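Local coordinates for transcription factor cep-1 (Caenorhabditis elegans, PDB 1T4W), which activates transcription as a p53-family factor that binds p53 consensus DNA, promoting apoptosis after genotoxic stress and supporting meiotic chromosome segregation, here seen as its zinc-containing DNA-binding domain, at residues 73-78 against 152-157; 159-162 against 166-169. One frame throughout, in Å; residues are numbered along the deposited sequence.

Contact 1. Residues 73-78 against 152-157; sequences YAIRNP and TMCLAV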
# COMPACT_ATOMS: atom_id res chain seq x y z
N TYR A 73 7.80 -3.87 12.39
CA TYR A 73 7.65 -2.80 13.36
C TYR A 73 7.07 -1.55 12.69
O TYR A 73 6.09 -0.96 13.16
CB TYR A 73 9.01 -2.45 14.01
CG TYR A 73 8.89 -1.46 15.13
CD1 TYR A 73 9.01 -0.09 14.90
CD2 TYR A 73 8.59 -1.89 16.43
CE1 TYR A 73 8.83 0.84 15.95
CE2 TYR A 73 8.41 -0.98 17.47
CZ TYR A 73 8.53 0.38 17.22
OH TYR A 73 8.32 1.27 18.25
N ALA A 74 7.67 -1.14 11.58
CA ALA A 74 7.24 0.09 10.90
C ALA A 74 5.76 0.16 10.54
O ALA A 74 5.11 1.18 10.76
CB ALA A 74 8.09 0.30 9.64
N ILE A 75 5.22 -0.93 10.01
CA ILE A 75 3.82 -0.89 9.60
C ILE A 75 2.83 -0.72 10.72
O ILE A 75 1.68 -0.36 10.48
CB ILE A 75 3.45 -2.13 8.76
CG1 ILE A 75 3.59 -3.39 9.61
CG2 ILE A 75 4.34 -2.16 7.48
CD1 ILE A 75 3.23 -4.67 8.84
N ARG A 76 3.26 -0.97 11.96
CA ARG A 76 2.37 -0.81 13.09
C ARG A 76 2.76 0.39 13.99
O ARG A 76 2.15 0.65 15.01
CB ARG A 76 2.32 -2.11 13.90
CG ARG A 76 1.71 -3.31 13.14
CD ARG A 76 1.72 -4.60 13.98
NE ARG A 76 1.27 -5.74 13.18
CZ ARG A 76 2.09 -6.52 12.48
NH1 ARG A 76 3.40 -6.28 12.50
NH2 ARG A 76 1.61 -7.49 11.70
N ASN A 77 3.79 1.12 13.57
CA ASN A 77 4.29 2.30 14.29
C ASN A 77 3.50 3.52 13.81
O ASN A 77 3.59 3.89 12.64
CB ASN A 77 5.78 2.47 13.99
CG ASN A 77 6.35 3.77 14.53
OD1 ASN A 77 5.71 4.48 15.27
ND2 ASN A 77 7.58 4.08 14.14
N PRO A 78 2.74 4.18 14.70
CA PRO A 78 1.97 5.34 14.23
C PRO A 78 2.80 6.52 13.73
O PRO A 78 2.25 7.43 13.10
CB PRO A 78 1.11 5.70 15.44
CG PRO A 78 1.94 5.27 16.59
CD PRO A 78 2.54 3.95 16.14
N THR A 152 12.65 2.78 2.52
CA THR A 152 11.77 2.06 1.62
C THR A 152 10.32 2.39 1.98
O THR A 152 9.94 2.37 3.15
CB THR A 152 12.02 0.56 1.78
OG1 THR A 152 13.40 0.30 1.57
CG2 THR A 152 11.19 -0.25 0.78
N MET A 153 9.51 2.71 0.97
CA MET A 153 8.09 3.01 1.22
C MET A 153 7.36 1.68 1.11
O MET A 153 7.69 0.86 0.25
CB MET A 153 7.55 3.99 0.20
CG MET A 153 8.26 5.32 0.24
SD MET A 153 7.49 6.47 -0.89
CE MET A 153 8.49 7.92 -0.62
N CYS A 154 6.35 1.49 1.96
CA CYS A 154 5.61 0.23 2.06
C CYS A 154 4.09 0.41 2.18
O CYS A 154 3.62 1.20 3.01
CB CYS A 154 6.13 -0.52 3.29
SG CYS A 154 5.31 -2.09 3.62
N LEU A 155 3.33 -0.30 1.35
CA LEU A 155 1.85 -0.22 1.39
C LEU A 155 1.41 -1.44 2.20
O LEU A 155 1.61 -2.59 1.75
CB LEU A 155 1.24 -0.30 -0.02
CG LEU A 155 -0.30 -0.26 -0.05
CD1 LEU A 155 -0.76 1.06 0.56
CD2 LEU A 155 -0.83 -0.39 -1.49
N ALA A 156 0.84 -1.19 3.37
CA ALA A 156 0.41 -2.27 4.27
C ALA A 156 -1.08 -2.22 4.59
O ALA A 156 -1.65 -1.13 4.74
CB ALA A 156 1.22 -2.19 5.60
N VAL A 157 -1.68 -3.41 4.70
CA VAL A 157 -3.10 -3.55 5.03
C VAL A 157 -3.26 -4.51 6.21
O VAL A 157 -2.51 -5.47 6.36
CB VAL A 157 -3.94 -4.07 3.82
CG1 VAL A 157 -4.05 -2.96 2.76
CG2 VAL A 157 -3.31 -5.31 3.25

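Contact 2. Residues 159-162 against 166-169; sequences LDDE and EILH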
# COMPACT_ATOMS: atom_id res chain seq x y z
N LEU A 159 -6.34 -6.58 8.59
CA LEU A 159 -7.73 -6.98 8.72
C LEU A 159 -7.98 -7.02 10.23
O LEU A 159 -7.28 -7.75 10.94
CB LEU A 159 -7.97 -8.36 8.10
CG LEU A 159 -9.45 -8.73 7.95
CD1 LEU A 159 -10.13 -7.79 6.96
CD2 LEU A 159 -9.57 -10.17 7.47
N ASP A 160 -8.93 -6.21 10.71
CA ASP A 160 -9.25 -6.18 12.14
C ASP A 160 -10.60 -6.81 12.45
O ASP A 160 -11.53 -6.71 11.64
CB ASP A 160 -9.35 -4.76 12.67
CG ASP A 160 -8.01 -4.02 12.72
OD1 ASP A 160 -6.93 -4.64 12.67
OD2 ASP A 160 -8.08 -2.79 12.82
N ASP A 161 -10.72 -7.41 13.63
CA ASP A 161 -12.01 -7.98 14.04
C ASP A 161 -12.85 -6.86 14.63
O ASP A 161 -12.45 -5.69 14.60
CB ASP A 161 -11.81 -9.11 15.06
CG ASP A 161 -11.25 -8.63 16.39
OD1 ASP A 161 -11.20 -7.41 16.65
OD2 ASP A 161 -10.85 -9.51 17.17
N GLU A 162 -14.02 -7.19 15.18
CA GLU A 162 -14.92 -6.19 15.77
C GLU A 162 -14.33 -5.44 16.95
O GLU A 162 -14.66 -4.28 17.20
CB GLU A 162 -16.24 -6.83 16.20
CG GLU A 162 -16.86 -7.75 15.18
CD GLU A 162 -16.01 -8.98 14.93
OE1 GLU A 162 -15.77 -9.75 15.89
OE2 GLU A 162 -15.57 -9.17 13.78
N GLU A 166 -6.00 -6.78 15.27
CA GLU A 166 -5.50 -7.16 13.95
C GLU A 166 -5.52 -8.68 13.92
O GLU A 166 -5.01 -9.32 14.85
CB GLU A 166 -4.06 -6.69 13.75
CG GLU A 166 -3.39 -7.32 12.53
CD GLU A 166 -1.87 -7.12 12.50
OE1 GLU A 166 -1.38 -6.09 13.02
OE2 GLU A 166 -1.16 -7.99 11.95
N ILE A 167 -6.11 -9.28 12.88
CA ILE A 167 -6.10 -10.74 12.80
C ILE A 167 -5.27 -11.23 11.60
O ILE A 167 -4.81 -12.38 11.58
CB ILE A 167 -7.54 -11.36 12.77
CG1 ILE A 167 -8.33 -10.88 11.57
CG2 ILE A 167 -8.29 -10.97 14.05
CD1 ILE A 167 -9.72 -11.56 11.48
N LEU A 168 -5.05 -10.35 10.62
CA LEU A 168 -4.22 -10.68 9.45
C LEU A 168 -3.63 -9.40 8.91
O LEU A 168 -4.17 -8.32 9.17
CB LEU A 168 -5.04 -11.32 8.32
CG LEU A 168 -5.48 -12.79 8.40
CD1 LEU A 168 -6.56 -13.05 7.36
CD2 LEU A 168 -4.29 -13.70 8.17
N HIS A 169 -2.54 -9.52 8.16
CA HIS A 169 -1.90 -8.35 7.56
C HIS A 169 -1.21 -8.77 6.29
O HIS A 169 -1.01 -9.96 6.06
CB HIS A 169 -0.88 -7.68 8.51
CG HIS A 169 0.40 -8.44 8.72
ND1 HIS A 169 0.46 -9.64 9.39
CD2 HIS A 169 1.68 -8.14 8.38
CE1 HIS A 169 1.71 -10.05 9.46
NE2 HIS A 169 2.48 -9.15 8.86

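Contact 1. Residues 73-78 against 152-157
The carbonyl oxygen of I75, the residue that leans on C154 and A156, accepts a hydrogen bond from R61 NH2, a nitrogen that N77 O also holds, and the backbone of R61 in turn pairs with A156, so the turn is tied to the strand it covers through a residue of the neighbouring strand 57-65. A type I turn runs from A74 to N77, closed by N77 N to A74 O at 3.1 Å. It presents I75 to one face of strand 152-157. I75 CG2 does most of the touching, 3.6 Å from A156 CB and 4.0 Å from C154 SG. A chi1 of 64° tucks I75 CG1 between N and C and swings I75 CG2 trans to C, onto the strand. The I75 CG1 branch diverges from it and carries I75 CD1 over one face of the R76 guanidinium, 3.9 Å above its plane and near the edge of the group rather than over its centre. F158 and H169 pack against I75 as well, and Y65 and Y171 against C154. No hydrogen bond links 73-78 directly to 152-157, and only 98 Å² is buried between them: a small apolar contact of methyl groups and a thiol, with R61 supplying one polar link between turn and sheet.

Contact 2. Residues 159-162 against 166-169
A classic beta bulge near the closed end of the hairpin formed by strands 152-160 and 166-177 sets I167 and L168 together opposite L159. L159 O is the shared acceptor: I167 N reaches it at 2.7 Å, nearly straight on with a C=O...N angle of 169°, and L168 N adds a weak bond at 3.4 Å. In return L159 N donates to L168 O at 2.8 Å, from a position tilted 33° out of the carbonyl plane. Beyond the bulge, D160 and E166 form a non-hydrogen-bonded pair, where D160 OD1 rests 3.2 Å from E166 CA while D160 OD2 makes a salt bridge with R59. A chi1 of 61° brings I167 CG1 to 3.4 Å from L159 O, and I167 CG2 meets D161 CB at 4.1 Å. D161 OD1 accepts a hydrogen bond from N165 N within the connection. The L159 and L168 side chains run alongside each other off the same face, with L159 CD2 4.2 Å from L168 CD1. Both touch W45 of strand 39-46 in the other sheet of the p53-type beta sandwich, while D160 and E166 lie on the opposite face of the hairpin, alongside R59 of strand 57-65.

How the contacts relate
Strand 152-160 serves both contacts, whose centres are about 15 Å apart. Contact 1 is wholly buried, its centre about 9 Å from that of the chain; contact 2, its centre about 16 Å out, is mostly so, with E166 and I167 partly open to solvent. Contact 1 rests a turn on the outer face of the strand by apolar touching; contact 2 joins that strand to its hairpin partner chiefly by backbone bonds and buries about three times the area. They meet where R76 NE forms a 2.7 Å salt bridge with E166 OE1 and I75 CD1 packs 3.8 Å from H169 CD2. Both lie away from zinc, though the chain beyond 73-78 leads to ligands C85 and H88.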